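Local coordinates for protein iron dependent repressor (Sulfolobus solfataricus, PDB 2X4H) that probably binds DNA and regulates transcription in response to transition metals, as a dimeric repressor of the DtxR/MntR family that carries bound zinc, at residues L11-F16 and S77-I82. Numbering follows the deposited sequence.
Sequences LSRREF and SINYLI. With ZN (zinc ion), chain K.
L11 and F16 meet segment 77-82 through S77 and I78, with the CA atoms of F16 and I78 6.4 Å apart. The first turn of helix 13-27, in the winged helix-turn-helix DNA-binding part of this DtxR/MntR-type repressor, packs on helix 72-94, which leads into the metal-binding and dimerisation part. No hydrogen bond crosses, and the contact is mostly apolar. L81 CD2 touches both L11 CD2 and the F16 ring. The CG of L81 lies anti to the backbone N (chi1 180°), which carries CD2 over one face of the F16 ring. This CH-pi contact has CD2 4.0 Å from the ring centroid, 29° off the ring normal. At the rim, F16 CE1 lies 3.5 Å from I78 O, near the ring plane, and F16 CZ lies 3.6 Å from I82 CG1. The L11 branch CD2 sits 3.4 Å from S77 O and touches S77 CB. L60 and L19 continue this apolar patch. R13 turns its guanidinium obliquely past L81 CD1 to a salt bridge with D110.

S12 and E15 form a capping box. E15 N donates to S12 OG, which is also hydrogen-bonded to E50 of the second subunit. S12 N donates to E15 OE1 at 2.8 Å. This N-H comes to the anti side of OE1, 32° out of the carboxylate plane, and K58 forms a salt bridge with the same oxygen. Both partners would hold the carboxylate for metal binding. E51 and, from the second subunit, E50 and H54 complete the site, where E15 OE2 binds zinc at 2.1 Å.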
loop_
_atom_site.group_PDB
_atom_site.type_symbol
_atom_site.label_atom_id
_atom_site.label_comp_id
_atom_site.label_asym_id
_atom_site.label_seq_id
_atom_site.Cartn_x
_atom_site.Cartn_y
_atom_site.Cartn_z
ATOM N N LEU C 11 0.833 -8.762 -7.121
ATOM C CA LEU C 11 -0.263 -9.222 -6.279
ATOM C C LEU C 11 0.352 -10.284 -5.411
ATOM O O LEU C 11 0.849 -11.282 -5.918
ATOM C CB LEU C 11 -1.416 -9.831 -7.076
ATOM C CG LEU C 11 -2.582 -10.390 -6.228
ATOM C CD1 LEU C 11 -3.420 -9.265 -5.594
ATOM C CD2 LEU C 11 -3.498 -11.317 -7.031
ATOM N N SER C 12 0.339 -10.085 -4.105
ATOM C CA SER C 12 1.011 -11.039 -3.251
ATOM C C SER C 12 0.060 -12.192 -2.966
ATOM O O SER C 12 -1.144 -12.145 -3.229
ATOM C CB SER C 12 1.515 -10.384 -1.942
ATOM O OG SER C 12 0.467 -10.276 -0.991
ATOM N N ARG C 13 0.642 -13.220 -2.401
ATOM C CA ARG C 13 -0.079 -14.391 -1.977
ATOM C C ARG C 13 -1.077 -14.069 -0.853
ATOM O O ARG C 13 -2.196 -14.577 -0.850
ATOM C CB ARG C 13 0.968 -15.409 -1.544
ATOM C CG ARG C 13 0.470 -16.633 -0.843
ATOM C CD ARG C 13 -0.066 -17.646 -1.774
ATOM N NE ARG C 13 0.864 -18.008 -2.839
ATOM C CZ ARG C 13 0.489 -18.763 -3.857
ATOM N NH1 ARG C 13 -0.753 -19.211 -3.913
ATOM N NH2 ARG C 13 1.331 -19.045 -4.818
ATOM N N ARG C 14 -0.689 -13.210 0.084
ATOM C CA ARG C 14 -1.598 -12.803 1.146
ATOM C C ARG C 14 -2.764 -11.987 0.603
ATOM O O ARG C 14 -3.890 -12.163 1.043
ATOM C CB ARG C 14 -0.863 -11.975 2.193
ATOM C CG ARG C 14 0.063 -12.804 3.033
ATOM C CD ARG C 14 1.198 -11.942 3.602
ATOM N NE ARG C 14 2.068 -12.712 4.471
ATOM C CZ ARG C 14 3.011 -13.551 4.040
ATOM N NH1 ARG C 14 3.234 -13.725 2.745
ATOM N NH2 ARG C 14 3.749 -14.220 4.915
ATOM N N GLU C 15 -2.475 -11.102 -0.348
ATOM C CA GLU C 15 -3.506 -10.338 -1.040
ATOM C C GLU C 15 -4.480 -11.244 -1.760
ATOM O O GLU C 15 -5.707 -11.044 -1.703
ATOM C CB GLU C 15 -2.872 -9.355 -2.024
ATOM C CG GLU C 15 -2.291 -8.085 -1.374
ATOM C CD GLU C 15 -1.437 -7.261 -2.318
ATOM O OE1 GLU C 15 -1.022 -7.776 -3.358
ATOM O OE2 GLU C 15 -1.150 -6.079 -2.038
ATOM N N PHE C 16 -3.935 -12.265 -2.420
ATOM C CA PHE C 16 -4.741 -13.287 -3.032
ATOM C C PHE C 16 -5.793 -13.862 -2.075
ATOM O O PHE C 16 -6.960 -13.958 -2.437
ATOM C CB PHE C 16 -3.830 -14.401 -3.540
ATOM C CG PHE C 16 -4.522 -15.435 -4.346
ATOM C CD1 PHE C 16 -5.159 -15.098 -5.526
ATOM C CD2 PHE C 16 -4.474 -16.772 -3.968
ATOM C CE1 PHE C 16 -5.762 -16.067 -6.302
ATOM C CE2 PHE C 16 -5.081 -17.742 -4.742
ATOM C CZ PHE C 16 -5.734 -17.385 -5.904
ATOM N N SER C 77 -6.949 -10.350 -11.513
ATOM C CA SER C 77 -5.694 -10.705 -10.858
ATOM C C SER C 77 -5.784 -11.995 -10.021
ATOM O O SER C 77 -4.793 -12.675 -9.870
ATOM C CB SER C 77 -5.159 -9.526 -10.015
ATOM O OG SER C 77 -6.155 -9.015 -9.164
ATOM N N ILE C 78 -6.950 -12.326 -9.473
ATOM C CA ILE C 78 -7.189 -13.664 -8.905
ATOM C C ILE C 78 -6.930 -14.768 -9.966
ATOM O O ILE C 78 -6.217 -15.726 -9.721
ATOM C CB ILE C 78 -8.648 -13.825 -8.409
ATOM C CG1 ILE C 78 -8.830 -13.200 -7.032
ATOM C CG2 ILE C 78 -9.064 -15.298 -8.347
ATOM C CD1 ILE C 78 -10.258 -13.212 -6.559
ATOM N N ASN C 79 -7.535 -14.611 -11.137
ATOM C CA ASN C 79 -7.391 -15.589 -12.222
ATOM C C ASN C 79 -5.943 -15.638 -12.703
ATOM O O ASN C 79 -5.398 -16.705 -12.958
ATOM C CB ASN C 79 -8.318 -15.260 -13.386
ATOM C CG ASN C 79 -9.759 -15.558 -13.079
ATOM O OD1 ASN C 79 -10.076 -16.219 -12.094
ATOM N ND2 ASN C 79 -10.650 -15.072 -13.929
ATOM N N TYR C 80 -5.313 -14.472 -12.781
ATOM C CA TYR C 80 -3.971 -14.433 -13.301
ATOM C C TYR C 80 -2.990 -15.185 -12.367
ATOM O O TYR C 80 -2.121 -15.934 -12.850
ATOM C CB TYR C 80 -3.509 -13.009 -13.604
ATOM C CG TYR C 80 -2.065 -13.040 -13.888
ATOM C CD1 TYR C 80 -1.580 -13.662 -15.047
ATOM C CD2 TYR C 80 -1.146 -12.563 -12.956
ATOM C CE1 TYR C 80 -0.205 -13.771 -15.278
ATOM C CE2 TYR C 80 0.232 -12.656 -13.183
ATOM C CZ TYR C 80 0.691 -13.245 -14.338
ATOM O OH TYR C 80 2.048 -13.293 -14.532
ATOM N N LEU C 81 -3.151 -15.054 -11.051
ATOM C CA LEU C 81 -2.315 -15.854 -10.137
ATOM C C LEU C 81 -2.631 -17.377 -10.193
ATOM O O LEU C 81 -1.736 -18.222 -10.048
ATOM C CB LEU C 81 -2.416 -15.335 -8.710
ATOM C CG LEU C 81 -1.628 -16.029 -7.603
ATOM C CD1 LEU C 81 -0.224 -16.350 -8.063
ATOM C CD2 LEU C 81 -1.585 -15.118 -6.359
ATOM N N ILE C 82 -3.898 -17.715 -10.403
ATOM C CA ILE C 82 -4.329 -19.108 -10.484
ATOM C C ILE C 82 -3.724 -19.735 -11.718
ATOM O O ILE C 82 -3.167 -20.829 -11.656
ATOM C CB ILE C 82 -5.862 -19.231 -10.500
ATOM C CG1 ILE C 82 -6.430 -18.985 -9.087
ATOM C CG2 ILE C 82 -6.287 -20.618 -11.054
ATOM C CD1 ILE C 82 -7.956 -18.809 -8.996
HETATM ZN ZN ZN K . -1.083 -5.786 0.079
#